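Local coordinates for protein short chain dehydrogenase/reductase (Acinetobacter baumannii, PDB 4IUY) that probably catalyses NAD(P)(H)-dependent oxidation or reduction, as a Rossmann-fold member of the short-chain dehydrogenase/reductase family, at residues E66-I71 and V77-F82; D117-L122 and D126-K131; E190-E195 and I201-I206. All coordinates share one frame; numbering follows the deposited sequence.

Contact 1: residues E66-I71 and V77-F82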
ATOM      1  N   GLU D  66       4.135 -27.481  31.143  1.00 51.12           N
ATOM      2  CA  GLU D  66       3.990 -28.689  30.306  1.00 64.99           C
ATOM      3  C   GLU D  66       4.865 -28.641  29.068  1.00 51.82           C
ATOM      4  O   GLU D  66       5.522 -29.629  28.737  1.00 52.06           O
ATOM      5  CB  GLU D  66       2.575 -28.968  29.791  1.00 51.19           C
ATOM      6  CG  GLU D  66       1.471 -29.199  30.734  1.00 81.55           C
ATOM      7  CD  GLU D  66       0.243 -29.720  29.984  1.00 79.49           C
ATOM      8  OE1 GLU D  66       0.368 -30.103  28.795  1.00 61.27           O
ATOM      9  OE2 GLU D  66      -0.856 -29.713  30.567  1.00 89.69           O
ATOM     10  N   LEU D  67       4.828 -27.493  28.384  1.00 48.28           N
ATOM     11  CA  LEU D  67       5.522 -27.293  27.133  1.00 49.83           C
ATOM     12  C   LEU D  67       7.014 -27.488  27.305  1.00 51.30           C
ATOM     13  O   LEU D  67       7.626 -28.200  26.522  1.00 52.42           O
ATOM     14  CB  LEU D  67       5.238 -25.877  26.609  1.00 48.74           C
ATOM     15  CG  LEU D  67       5.903 -25.363  25.331  1.00 46.32           C
ATOM     16  CD1 LEU D  67       5.475 -26.171  24.121  1.00 43.95           C
ATOM     17  CD2 LEU D  67       5.607 -23.857  25.138  1.00 43.34           C
ATOM     18  N   GLU D  68       7.580 -26.883  28.354  1.00 47.64           N
ATOM     19  CA  GLU D  68       8.998 -27.039  28.684  1.00 52.76           C
ATOM     20  C   GLU D  68       9.376 -28.522  28.785  1.00 54.00           C
ATOM     21  O   GLU D  68      10.345 -28.976  28.184  1.00 49.03           O
ATOM     22  CB  GLU D  68       9.311 -26.317  29.990  1.00 57.90           C
ATOM     23  CG  GLU D  68      10.736 -26.462  30.485  1.00 60.01           C
ATOM     24  CD  GLU D  68      10.965 -25.738  31.805  1.00 69.05           C
ATOM     25  OE1 GLU D  68       9.991 -25.566  32.577  1.00 66.47           O
ATOM     26  OE2 GLU D  68      12.128 -25.372  32.091  1.00 75.45           O
ATOM     27  N   SER D  69       8.567 -29.276  29.512  1.00 50.26           N
ATOM     28  CA  SER D  69       8.836 -30.703  29.700  1.00 59.06           C
ATOM     29  C   SER D  69       8.738 -31.489  28.412  1.00 58.96           C
ATOM     30  O   SER D  69       9.575 -32.362  28.169  1.00 52.53           O
ATOM     31  CB  SER D  69       7.894 -31.323  30.727  1.00 58.43           C
ATOM     32  OG  SER D  69       8.104 -30.738  31.984  1.00 61.32           O
ATOM     33  N   HIS D  70       7.695 -31.222  27.628  1.00 50.03           N
ATOM     34  CA  HIS D  70       7.514 -31.910  26.358  1.00 75.78           C
ATOM     35  C   HIS D  70       8.733 -31.696  25.488  1.00 48.80           C
ATOM     36  O   HIS D  70       9.309 -32.628  24.963  1.00 60.40           O
ATOM     37  CB  HIS D  70       6.247 -31.429  25.623  1.00 48.77           C
ATOM     38  CG  HIS D  70       4.972 -31.957  26.194  1.00 57.69           C
ATOM     39  ND1 HIS D  70       4.822 -33.269  26.609  1.00 51.35           N
ATOM     40  CD2 HIS D  70       3.781 -31.350  26.417  1.00 49.76           C
ATOM     41  CE1 HIS D  70       3.590 -33.444  27.060  1.00 63.77           C
ATOM     42  NE2 HIS D  70       2.935 -32.297  26.947  1.00 62.18           N
ATOM     43  N   ILE D  71       9.151 -30.446  25.413  1.00 47.79           N
ATOM     44  CA  ILE D  71      10.248 -30.016  24.551  1.00 47.01           C
ATOM     45  C   ILE D  71      11.611 -30.574  24.990  1.00 48.28           C
ATOM     46  O   ILE D  71      12.379 -31.058  24.154  1.00 48.00           O
ATOM     47  CB  ILE D  71      10.302 -28.476  24.456  1.00 47.93           C
ATOM     48  CG1 ILE D  71       9.089 -27.968  23.677  1.00 44.86           C
ATOM     49  CG2 ILE D  71      11.628 -28.018  23.847  1.00 45.47           C
ATOM     50  CD1 ILE D  71       9.177 -26.527  23.258  1.00 43.68           C
ATOM     51  N   VAL D  77      16.490 -30.095  23.322  1.00 50.55           N
ATOM     52  CA  VAL D  77      17.090 -28.760  23.250  1.00 50.00           C
ATOM     53  C   VAL D  77      17.068 -28.028  24.611  1.00 54.32           C
ATOM     54  O   VAL D  77      16.353 -28.420  25.525  1.00 48.73           O
ATOM     55  CB  VAL D  77      16.362 -27.901  22.180  1.00 47.44           C
ATOM     56  CG1 VAL D  77      16.389 -28.618  20.852  1.00 46.26           C
ATOM     57  CG2 VAL D  77      14.928 -27.633  22.595  1.00 45.73           C
ATOM     58  N   GLN D  78      17.845 -26.957  24.735  1.00 55.68           N
ATOM     59  CA  GLN D  78      17.797 -26.101  25.920  1.00 48.64           C
ATOM     60  C   GLN D  78      16.480 -25.319  25.991  1.00 51.43           C
ATOM     61  O   GLN D  78      15.989 -24.812  24.960  1.00 46.27           O
ATOM     62  CB  GLN D  78      18.972 -25.118  25.906  1.00 52.34           C
ATOM     63  CG  GLN D  78      20.320 -25.806  25.974  1.00 56.66           C
ATOM     64  CD  GLN D  78      20.396 -26.702  27.190  1.00 75.65           C
ATOM     65  OE1 GLN D  78      20.399 -27.939  27.066  1.00 71.24           O
ATOM     66  NE2 GLN D  78      20.435 -26.090  28.381  1.00 84.44           N
ATOM     67  N   VAL D  79      15.877 -25.255  27.181  1.00 49.14           N
ATOM     68  CA  VAL D  79      14.679 -24.424  27.375  1.00 51.10           C
ATOM     69  C   VAL D  79      14.824 -23.543  28.616  1.00 49.41           C
ATOM     70  O   VAL D  79      15.095 -24.024  29.698  1.00 62.72           O
ATOM     71  CB  VAL D  79      13.388 -25.256  27.540  1.00 49.64           C
ATOM     72  CG1 VAL D  79      12.192 -24.346  27.609  1.00 46.42           C
ATOM     73  CG2 VAL D  79      13.215 -26.210  26.402  1.00 46.70           C
ATOM     74  N   TYR D  80      14.627 -22.246  28.449  1.00 51.44           N
ATOM     75  CA  TYR D  80      14.614 -21.332  29.576  1.00 52.98           C
ATOM     76  C   TYR D  80      13.214 -20.721  29.639  1.00 47.39           C
ATOM     77  O   TYR D  80      12.652 -20.365  28.623  1.00 46.09           O
ATOM     78  CB  TYR D  80      15.662 -20.245  29.394  1.00 48.25           C
ATOM     79  CG  TYR D  80      17.085 -20.752  29.389  1.00 57.71           C
ATOM     80  CD1 TYR D  80      17.840 -20.772  30.561  1.00 50.91           C
ATOM     81  CD2 TYR D  80      17.683 -21.222  28.205  1.00 53.71           C
ATOM     82  CE1 TYR D  80      19.155 -21.240  30.568  1.00 56.23           C
ATOM     83  CE2 TYR D  80      19.006 -21.703  28.201  1.00 51.49           C
ATOM     84  CZ  TYR D  80      19.741 -21.700  29.389  1.00 63.45           C
ATOM     85  OH  TYR D  80      21.058 -22.163  29.409  1.00 65.23           O
ATOM     86  N   THR D  81      12.605 -20.714  30.817  1.00 51.93           N
ATOM     87  CA  THR D  81      11.311 -20.067  30.979  1.00 52.94           C
ATOM     88  C   THR D  81      11.436 -18.825  31.874  1.00 48.71           C
ATOM     89  O   THR D  81      12.267 -18.775  32.761  1.00 59.50           O
ATOM     90  CB  THR D  81      10.265 -21.032  31.528  1.00 51.22           C
ATOM     91  OG1 THR D  81      10.639 -21.448  32.846  1.00 59.72           O
ATOM     92  CG2 THR D  81      10.145 -22.235  30.616  1.00 50.19           C
ATOM     93  N   PHE D  82      10.641 -17.807  31.583  1.00 67.41           N
ATOM     94  CA  PHE D  82      10.605 -16.587  32.374  1.00 58.79           C
ATOM     95  C   PHE D  82       9.182 -16.063  32.531  1.00 62.10           C
ATOM     96  O   PHE D  82       8.463 -15.855  31.551  1.00 62.31           O
ATOM     97  CB  PHE D  82      11.455 -15.498  31.726  1.00 52.36           C
ATOM     98  CG  PHE D  82      12.924 -15.786  31.728  1.00 55.90           C
ATOM     99  CD1 PHE D  82      13.680 -15.594  32.889  1.00 52.51           C
ATOM    100  CD2 PHE D  82      13.562 -16.237  30.576  1.00 47.81           C
ATOM    101  CE1 PHE D  82      15.057 -15.847  32.902  1.00 51.25           C
ATOM    102  CE2 PHE D  82      14.940 -16.488  30.577  1.00 57.40           C
ATOM    103  CZ  PHE D  82      15.688 -16.296  31.750  1.00 50.27           C
TER
HETATM  104  O   HOH W   1      14.342 -26.274  31.311  1.00 58.78           O
HETATM  105  O   HOH W   2      13.296 -22.717  33.051  1.00 74.54           O
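I71 rests its CG2 methyl on V79, the first residue of the following strand, and on V77 just before it. I71 CG2 lies 3.5 Å from V79 CG2, and the two side chains meet at about a right angle. I71 CG2 is also 3.6 Å from V77 CG2. One turn back on the helix, E68 runs out extended, with CG anti to the backbone N (chi1 177°). Its aliphatic part passes V79, with E68 CG 3.9 Å from V79 CG1. The E68 and T81 side chains cross at about a right angle, with E68 CD 3.8 Å from T81 CG2. One water donates to E68 OE2 and to V79 O. A second donates to E68 OE2 and accepts from T81 N at 3.1 Å. E68 thus packs through its methylenes and is held to the strand through water at its carboxylate. Helix and strand run antiparallel, at 174°, with axes 9.2 Å apart. This is the second half of a beta-alpha-beta unit of the Rossmann fold, in which helix 65-75 returns to strand 79-83. I71 and V77 also touch A48 of helix 38-49, and Y80 and F82 pack on helix 89-101 on the other face of the strand.

Contact 2: residues D117-L122 and D126-K131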
ATOM      1  N   ASP D 117     -10.174  -7.459  21.883  1.00 57.10           N
ATOM      2  CA  ASP D 117     -11.476  -7.432  22.514  1.00 49.79           C
ATOM      3  C   ASP D 117     -12.442  -7.241  21.357  1.00 52.88           C
ATOM      4  O   ASP D 117     -12.033  -7.204  20.203  1.00 51.31           O
ATOM      5  CB  ASP D 117     -11.578  -6.263  23.503  1.00 47.35           C
ATOM      6  CG  ASP D 117     -12.612  -6.506  24.602  1.00 59.43           C
ATOM      7  OD1 ASP D 117     -13.528  -7.345  24.419  1.00 57.67           O
ATOM      8  OD2 ASP D 117     -12.534  -5.826  25.646  1.00 64.11           O
ATOM      9  N   THR D 118     -13.722  -7.162  21.667  1.00 60.69           N
ATOM     10  CA  THR D 118     -14.736  -6.839  20.685  1.00 61.04           C
ATOM     11  C   THR D 118     -15.663  -5.831  21.309  1.00 54.93           C
ATOM     12  O   THR D 118     -16.380  -6.149  22.249  1.00 51.90           O
ATOM     13  CB  THR D 118     -15.541  -8.067  20.260  1.00 61.40           C
ATOM     14  OG1 THR D 118     -14.647  -9.051  19.729  1.00 60.46           O
ATOM     15  CG2 THR D 118     -16.540  -7.677  19.188  1.00 53.21           C
ATOM     16  N   LYS D 119     -15.602  -4.602  20.821  1.00 55.66           N
ATOM     17  CA  LYS D 119     -16.441  -3.529  21.325  1.00 55.58           C
ATOM     18  C   LYS D 119     -16.751  -2.599  20.188  1.00 54.29           C
ATOM     19  O   LYS D 119     -15.934  -2.422  19.296  1.00 53.99           O
ATOM     20  CB  LYS D 119     -15.732  -2.722  22.419  1.00 53.01           C
ATOM     21  CG  LYS D 119     -15.542  -3.436  23.736  1.00 53.54           C
ATOM     22  CD  LYS D 119     -15.111  -2.430  24.778  1.00 56.45           C
ATOM     23  CE  LYS D 119     -14.903  -3.081  26.113  1.00 53.74           C
ATOM     24  NZ  LYS D 119     -14.886  -2.024  27.162  1.00 59.16           N
ATOM     25  N   ARG D 120     -17.922  -1.986  20.243  1.00 50.36           N
ATOM     26  CA  ARG D 120     -18.280  -0.941  19.312  1.00 56.07           C
ATOM     27  C   ARG D 120     -17.218   0.155  19.367  1.00 58.49           C
ATOM     28  O   ARG D 120     -16.510   0.301  20.379  1.00 49.16           O
ATOM     29  CB  ARG D 120     -19.659  -0.391  19.668  1.00 54.75           C
ATOM     30  CG  ARG D 120     -20.718  -1.475  19.585  1.00 56.44           C
ATOM     31  CD  ARG D 120     -22.127  -0.928  19.483  1.00 58.61           C
ATOM     32  NE  ARG D 120     -22.685  -1.016  20.810  1.00 60.38           N
ATOM     33  CZ  ARG D 120     -23.501  -1.971  21.214  1.00 68.59           C
ATOM     34  NH1 ARG D 120     -23.912  -2.912  20.371  1.00 77.37           N
ATOM     35  NH2 ARG D 120     -23.915  -1.967  22.460  1.00 60.91           N
ATOM     36  N   PHE D 121     -17.070   0.881  18.260  1.00 54.08           N
ATOM     37  CA  PHE D 121     -16.056   1.917  18.194  1.00 47.37           C
ATOM     38  C   PHE D 121     -16.123   2.867  19.389  1.00 62.35           C
ATOM     39  O   PHE D 121     -15.097   3.170  19.999  1.00 48.16           O
ATOM     40  CB  PHE D 121     -16.117   2.710  16.886  1.00 46.77           C
ATOM     41  CG  PHE D 121     -15.165   3.871  16.874  1.00 52.99           C
ATOM     42  CD1 PHE D 121     -13.818   3.673  16.620  1.00 44.64           C
ATOM     43  CD2 PHE D 121     -15.608   5.151  17.192  1.00 47.31           C
ATOM     44  CE1 PHE D 121     -12.937   4.723  16.666  1.00 44.31           C
ATOM     45  CE2 PHE D 121     -14.733   6.216  17.225  1.00 50.87           C
ATOM     46  CZ  PHE D 121     -13.393   6.002  16.967  1.00 47.21           C
ATOM     47  N   LEU D 122     -17.336   3.289  19.739  1.00 50.40           N
ATOM     48  CA  LEU D 122     -17.551   4.256  20.809  1.00 59.51           C
ATOM     49  C   LEU D 122     -17.548   3.667  22.239  1.00 60.39           C
ATOM     50  O   LEU D 122     -17.642   4.426  23.206  1.00 57.47           O
ATOM     51  CB  LEU D 122     -18.856   5.030  20.571  1.00 53.55           C
ATOM     52  CG  LEU D 122     -18.923   5.936  19.333  1.00 72.14           C
ATOM     53  CD1 LEU D 122     -20.332   6.492  19.177  1.00 62.05           C
ATOM     54  CD2 LEU D 122     -17.895   7.072  19.368  1.00 52.28           C
ATOM     55  N   ASP D 126     -10.259   4.229  27.718  1.00 52.30           N
ATOM     56  CA  ASP D 126      -8.837   4.510  27.877  1.00 51.66           C
ATOM     57  C   ASP D 126      -8.096   3.275  28.407  1.00 51.19           C
ATOM     58  O   ASP D 126      -6.955   3.008  28.015  1.00 57.54           O
ATOM     59  CB  ASP D 126      -8.598   5.704  28.826  1.00 58.05           C
ATOM     60  CG  ASP D 126      -9.015   7.059  28.231  1.00 60.06           C
ATOM     61  OD1 ASP D 126      -9.085   7.210  26.998  1.00 55.26           O
ATOM     62  OD2 ASP D 126      -9.233   8.007  29.017  1.00 72.60           O
ATOM     63  N   GLU D 127      -8.752   2.517  29.282  1.00 52.35           N
ATOM     64  CA  GLU D 127      -8.141   1.321  29.860  1.00 53.60           C
ATOM     65  C   GLU D 127      -7.999   0.229  28.797  1.00 55.50           C
ATOM     66  O   GLU D 127      -6.939  -0.413  28.691  1.00 49.21           O
ATOM     67  CB  GLU D 127      -8.928   0.822  31.078  1.00 56.87           C
ATOM     68  CG  GLU D 127      -8.946   1.807  32.266  1.00 74.93           C
ATOM     69  CD  GLU D 127      -9.815   3.059  32.003  1.00 87.91           C
ATOM     70  OE1 GLU D 127     -10.998   2.909  31.608  1.00 87.15           O
ATOM     71  OE2 GLU D 127      -9.304   4.197  32.157  1.00 88.59           O
ATOM     72  N   ASP D 128      -9.054   0.046  28.000  1.00 54.58           N
ATOM     73  CA  ASP D 128      -9.018  -0.874  26.867  1.00 48.27           C
ATOM     74  C   ASP D 128      -7.915  -0.466  25.909  1.00 52.79           C
ATOM     75  O   ASP D 128      -7.133  -1.305  25.457  1.00 53.10           O
ATOM     76  CB  ASP D 128     -10.325  -0.864  26.094  1.00 48.40           C
ATOM     77  CG  ASP D 128     -11.502  -1.328  26.898  1.00 53.85           C
ATOM     78  OD1 ASP D 128     -11.337  -2.248  27.733  1.00 59.66           O
ATOM     79  OD2 ASP D 128     -12.611  -0.775  26.664  1.00 58.30           O
ATOM     80  N   TRP D 129      -7.862   0.828  25.583  1.00 48.80           N
ATOM     81  CA  TRP D 129      -6.855   1.318  24.650  1.00 45.31           C
ATOM     82  C   TRP D 129      -5.441   1.032  25.129  1.00 49.01           C
ATOM     83  O   TRP D 129      -4.636   0.477  24.378  1.00 43.63           O
ATOM     84  CB  TRP D 129      -7.035   2.807  24.399  1.00 46.06           C
ATOM     85  CG  TRP D 129      -5.975   3.410  23.521  1.00 44.69           C
ATOM     86  CD1 TRP D 129      -4.758   3.896  23.912  1.00 44.81           C
ATOM     87  CD2 TRP D 129      -6.036   3.575  22.102  1.00 49.31           C
ATOM     88  NE1 TRP D 129      -4.064   4.372  22.823  1.00 48.51           N
ATOM     89  CE2 TRP D 129      -4.823   4.182  21.699  1.00 46.12           C
ATOM     90  CE3 TRP D 129      -7.002   3.284  21.134  1.00 46.93           C
ATOM     91  CZ2 TRP D 129      -4.555   4.493  20.380  1.00 44.88           C
ATOM     92  CZ3 TRP D 129      -6.733   3.599  19.820  1.00 50.55           C
ATOM     93  CH2 TRP D 129      -5.515   4.188  19.453  1.00 43.92           C
ATOM     94  N   ASP D 130      -5.131   1.445  26.359  1.00 46.32           N
ATOM     95  CA  ASP D 130      -3.801   1.213  26.931  1.00 48.64           C
ATOM     96  C   ASP D 130      -3.439  -0.265  26.927  1.00 47.36           C
ATOM     97  O   ASP D 130      -2.341  -0.620  26.537  1.00 53.09           O
ATOM     98  CB  ASP D 130      -3.662   1.794  28.338  1.00 48.18           C
ATOM     99  CG  ASP D 130      -3.716   3.326  28.353  1.00 57.63           C
ATOM    100  OD1 ASP D 130      -3.549   3.973  27.281  1.00 53.65           O
ATOM    101  OD2 ASP D 130      -3.919   3.895  29.450  1.00 60.27           O
ATOM    102  N   LYS D 131      -4.363  -1.131  27.333  1.00 46.20           N
ATOM    103  CA  LYS D 131      -4.068  -2.561  27.335  1.00 45.43           C
ATOM    104  C   LYS D 131      -3.698  -3.090  25.954  1.00 47.23           C
ATOM    105  O   LYS D 131      -2.676  -3.736  25.783  1.00 53.82           O
ATOM    106  CB  LYS D 131      -5.248  -3.365  27.880  1.00 49.64           C
ATOM    107  CG  LYS D 131      -4.976  -4.860  27.909  1.00 59.68           C
ATOM    108  CD  LYS D 131      -6.014  -5.622  28.692  1.00 73.18           C
ATOM    109  CE  LYS D 131      -7.393  -5.463  28.063  1.00 89.64           C
ATOM    110  NZ  LYS D 131      -7.563  -6.224  26.774  1.00 96.50           N
TER
HETATM  111  O   HOH W   3     -10.093  -4.536  26.310  1.00 61.44           O
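K119 brings its ammonium to the carboxylate of D128, and the two side chains cross at about a right angle. The lysine chain is extended beyond CG and reaches one oxygen of the carboxylate. K119 NZ donates to D128 OD2 at 2.6 Å in a salt bridge. It comes to the syn side of that oxygen, 20° out of the carboxylate plane. The last methylene lies alongside the same oxygen, with K119 CE 3.3 Å from D128 OD2. The other carboxylate oxygen of D128 is turned to D117. Here two acidic groups face each other, with D117 OD2 4.3 Å from D128 OD1. A water bridges them from one side and donates to both, at 2.8 Å to D117 OD2 and 3.0 Å to D128 OD1. It accepts from K131 NZ at 3.1 Å. Three charged side chains thus share one water, and the nearby lysines probably ease the repulsion between the aspartates.

This polar group lies at the surface of the Rossmann-fold domain. It ties the loop that follows strand 108-111 to the first turns of helix 126-153. N125 receives the backbone N of D128 on its side-chain oxygen, close to the helix start.

D117 also turns back on its own loop. T118 N donates to D117 OD1 at 2.8 Å, with an N-H...O angle of 147°. This donor reaches the anti side of the oxygen, 30° out of the carboxylate plane, while D117 OD2 holds the water. Neighbouring residues of both segments meet the second subunit. F121 O accepts from Q145 NE2 of that subunit. D126 and D130 form salt bridges to its R89 and K138, and W129 stacks on its W141.

Contact 3: residues E190-E195 and I201-I206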
ATOM      1  N   GLU D 190       9.149  -1.785   9.405  1.00 36.56           N
ATOM      2  CA  GLU D 190       9.873  -1.160   8.294  1.00 38.28           C
ATOM      3  C   GLU D 190      10.924  -0.166   8.763  1.00 44.62           C
ATOM      4  O   GLU D 190      12.058  -0.153   8.250  1.00 37.46           O
ATOM      5  CB  GLU D 190       8.898  -0.466   7.347  1.00 35.48           C
ATOM      6  CG  GLU D 190       7.843  -1.427   6.770  1.00 62.93           C
ATOM      7  CD  GLU D 190       6.745  -0.744   5.938  1.00 61.31           C
ATOM      8  OE1 GLU D 190       6.027   0.152   6.461  1.00 57.12           O
ATOM      9  OE2 GLU D 190       6.623  -1.108   4.744  1.00 60.97           O
ATOM     10  N   VAL D 191      10.533   0.676   9.721  1.00 36.94           N
ATOM     11  CA  VAL D 191      11.424   1.706  10.268  1.00 45.07           C
ATOM     12  C   VAL D 191      12.614   1.066  11.011  1.00 43.70           C
ATOM     13  O   VAL D 191      13.757   1.469  10.825  1.00 45.65           O
ATOM     14  CB  VAL D 191      10.645   2.690  11.200  1.00 49.46           C
ATOM     15  CG1 VAL D 191      11.587   3.656  11.875  1.00 52.78           C
ATOM     16  CG2 VAL D 191       9.602   3.465  10.402  1.00 50.30           C
HETATM   17  N   MSE D 192      12.329   0.045  11.816  1.00 39.30           N
HETATM   18  CA  MSE D 192      13.365  -0.689  12.516  1.00 42.28           C
HETATM   19  C   MSE D 192      14.290  -1.373  11.520  1.00 44.53           C
HETATM   20  O   MSE D 192      15.502  -1.414  11.715  1.00 44.30           O
HETATM   21  CB  MSE D 192      12.767  -1.707  13.461  1.00 38.11           C
HETATM   22  CG  MSE D 192      12.115  -1.126  14.705  1.00 45.50           C
HETATM   23 SE   MSE D 192      11.194  -2.561  15.727  0.86 57.65          SE
HETATM   24  CE  MSE D 192      12.574  -3.919  15.630  1.00 73.98           C
ATOM     25  N   ALA D 193      13.730  -1.899  10.441  1.00 48.91           N
ATOM     26  CA  ALA D 193      14.569  -2.579   9.466  1.00 38.44           C
ATOM     27  C   ALA D 193      15.649  -1.622   8.964  1.00 42.05           C
ATOM     28  O   ALA D 193      16.832  -1.987   8.873  1.00 42.84           O
ATOM     29  CB  ALA D 193      13.752  -3.085   8.344  1.00 37.62           C
ATOM     30  N   VAL D 194      15.240  -0.386   8.693  1.00 39.84           N
ATOM     31  CA  VAL D 194      16.159   0.639   8.218  1.00 41.15           C
ATOM     32  C   VAL D 194      17.205   1.015   9.261  1.00 45.87           C
ATOM     33  O   VAL D 194      18.398   1.052   8.958  1.00 46.93           O
ATOM     34  CB  VAL D 194      15.396   1.929   7.789  1.00 41.11           C
ATOM     35  CG1 VAL D 194      16.381   3.080   7.576  1.00 42.69           C
ATOM     36  CG2 VAL D 194      14.531   1.669   6.532  1.00 40.25           C
ATOM     37  N   GLU D 195      16.759   1.241  10.495  1.00 46.27           N
ATOM     38  CA  GLU D 195      17.630   1.728  11.568  1.00 49.16           C
ATOM     39  C   GLU D 195      18.532   0.670  12.209  1.00 54.85           C
ATOM     40  O   GLU D 195      19.534   1.010  12.827  1.00 45.44           O
ATOM     41  CB  GLU D 195      16.802   2.482  12.625  1.00 49.59           C
ATOM     42  CG  GLU D 195      16.486   3.927  12.196  1.00 55.31           C
ATOM     43  CD  GLU D 195      15.604   4.692  13.177  1.00 68.22           C
ATOM     44  OE1 GLU D 195      14.491   4.212  13.474  1.00 77.87           O
ATOM     45  OE2 GLU D 195      16.021   5.769  13.658  1.00 66.89           O
ATOM     46  N   ILE D 201      21.245  -6.690  11.830  1.00 49.33           N
ATOM     47  CA  ILE D 201      20.007  -7.251  12.321  1.00 43.68           C
ATOM     48  C   ILE D 201      18.882  -6.968  11.344  1.00 46.22           C
ATOM     49  O   ILE D 201      18.554  -5.807  11.118  1.00 44.30           O
ATOM     50  CB  ILE D 201      19.660  -6.667  13.678  1.00 41.49           C
ATOM     51  CG1 ILE D 201      20.707  -7.112  14.705  1.00 63.13           C
ATOM     52  CG2 ILE D 201      18.268  -7.104  14.128  1.00 47.33           C
ATOM     53  CD1 ILE D 201      20.634  -6.369  16.015  1.00 44.24           C
ATOM     54  N   ASN D 202      18.285  -8.015  10.772  1.00 38.43           N
ATOM     55  CA  ASN D 202      17.136  -7.792   9.902  1.00 38.06           C
ATOM     56  C   ASN D 202      15.800  -7.906  10.689  1.00 50.68           C
ATOM     57  O   ASN D 202      15.689  -8.671  11.660  1.00 43.81           O
ATOM     58  CB  ASN D 202      17.162  -8.695   8.646  1.00 40.66           C
ATOM     59  CG  ASN D 202      17.099 -10.179   8.977  1.00 45.98           C
ATOM     60  OD1 ASN D 202      17.429 -10.598  10.093  1.00 43.27           O
ATOM     61  ND2 ASN D 202      16.685 -10.990   7.996  1.00 41.98           N
ATOM     62  N   VAL D 203      14.802  -7.137  10.262  1.00 39.36           N
ATOM     63  CA  VAL D 203      13.556  -7.022  10.996  1.00 43.61           C
ATOM     64  C   VAL D 203      12.384  -7.203  10.029  1.00 43.63           C
ATOM     65  O   VAL D 203      12.218  -6.433   9.076  1.00 39.77           O
ATOM     66  CB  VAL D 203      13.440  -5.652  11.700  1.00 43.37           C
ATOM     67  CG1 VAL D 203      12.182  -5.604  12.564  1.00 35.60           C
ATOM     68  CG2 VAL D 203      14.710  -5.356  12.565  1.00 48.69           C
ATOM     69  N   ASN D 204      11.579  -8.230  10.282  1.00 39.00           N
ATOM     70  CA  ASN D 204      10.462  -8.570   9.406  1.00 36.15           C
ATOM     71  C   ASN D 204       9.199  -8.932  10.173  1.00 42.23           C
ATOM     72  O   ASN D 204       9.224  -9.161  11.388  1.00 41.20           O
ATOM     73  CB  ASN D 204      10.851  -9.709   8.472  1.00 33.95           C
ATOM     74  CG  ASN D 204      11.932  -9.311   7.519  1.00 41.52           C
ATOM     75  OD1 ASN D 204      11.693  -8.570   6.554  1.00 50.22           O
ATOM     76  ND2 ASN D 204      13.153  -9.737   7.813  1.00 35.70           N
ATOM     77  N   ALA D 205       8.086  -8.979   9.454  1.00 37.40           N
ATOM     78  CA  ALA D 205       6.802  -9.256  10.071  1.00 33.86           C
ATOM     79  C   ALA D 205       6.083 -10.407   9.396  1.00 36.56           C
ATOM     80  O   ALA D 205       6.237 -10.640   8.210  1.00 37.51           O
ATOM     81  CB  ALA D 205       5.909  -7.972  10.045  1.00 30.61           C
ATOM     82  N   ILE D 206       5.277 -11.112  10.172  1.00 40.20           N
ATOM     83  CA  ILE D 206       4.346 -12.077   9.640  1.00 36.08           C
ATOM     84  C   ILE D 206       2.938 -11.671  10.043  1.00 42.86           C
ATOM     85  O   ILE D 206       2.682 -11.377  11.222  1.00 35.58           O
ATOM     86  CB  ILE D 206       4.643 -13.479  10.173  1.00 39.85           C
ATOM     87  CG1 ILE D 206       6.014 -13.920   9.645  1.00 37.35           C
ATOM     88  CG2 ILE D 206       3.520 -14.441   9.736  1.00 34.81           C
ATOM     89  CD1 ILE D 206       6.575 -15.173  10.293  1.00 35.71           C
TER
HETATM   90  O   HOH W   4      17.625  -4.580   9.072  1.00 45.72           O
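V203 is packed against M192, a selenomethionine, and A193, where helix 176-196 lies against strand 202-208. The two elements close a beta-alpha-beta unit of the Rossmann fold that starts at strand 159-163.

The apolar contacts centre on V203. The M192 chain bends at its last torsion (chi3 44°), which brings its end methyl back to the strand. M192 CE lies 3.5 Å from V203 CG1 and 4.0 Å from V203 CG2, so it meets both branches of the valine. The two side chains cross at about a right angle. V203 CG1 also faces the base of the same residue, 4.0 Å from M192 CB. A193 is short enough to let the backbones come close, and the CA atoms of A193 and V203 are 4.8 Å apart. The A193 methyl lies beside the V203 carbonyl, with A193 CB 3.8 Å from V203 O. M192 and V203 both touch I160 of strand 159-163. M192 also reaches A144 of helix 126-153 and packs on F121 of the second subunit.

The polar contacts lie around this core. E195 OE2 accepts a hydrogen bond from G174 N of the second subunit. Between the two segments the polar link is made by water. One molecule joins the helix to the residue that leads into the strand, donating to A193 O at 2.7 Å and to I201 O at 2.6 Å.

In the fold
Contacts 1 and 3 are the helix-to-strand halves of two beta-alpha-beta units on the same parallel sheet. Contact 1 involves the edge strand 79-83, and contact 3 the strand 202-208, next to the other edge. They lie on opposite sides of the chain's centre, with their own centres 28 Å apart. The centre of contact 2 is 34 Å from contact 1 and 28 Å from contact 3. For each pair the nearest atoms are about 17 Å apart. Contacts 2 and 3 both touch the second subunit, whereas no other protein chain of the assembly reaches contact 1. As in other family members, the cofactor probably binds at the C-terminal ends of the sheet strands; this crystal is of the apo form.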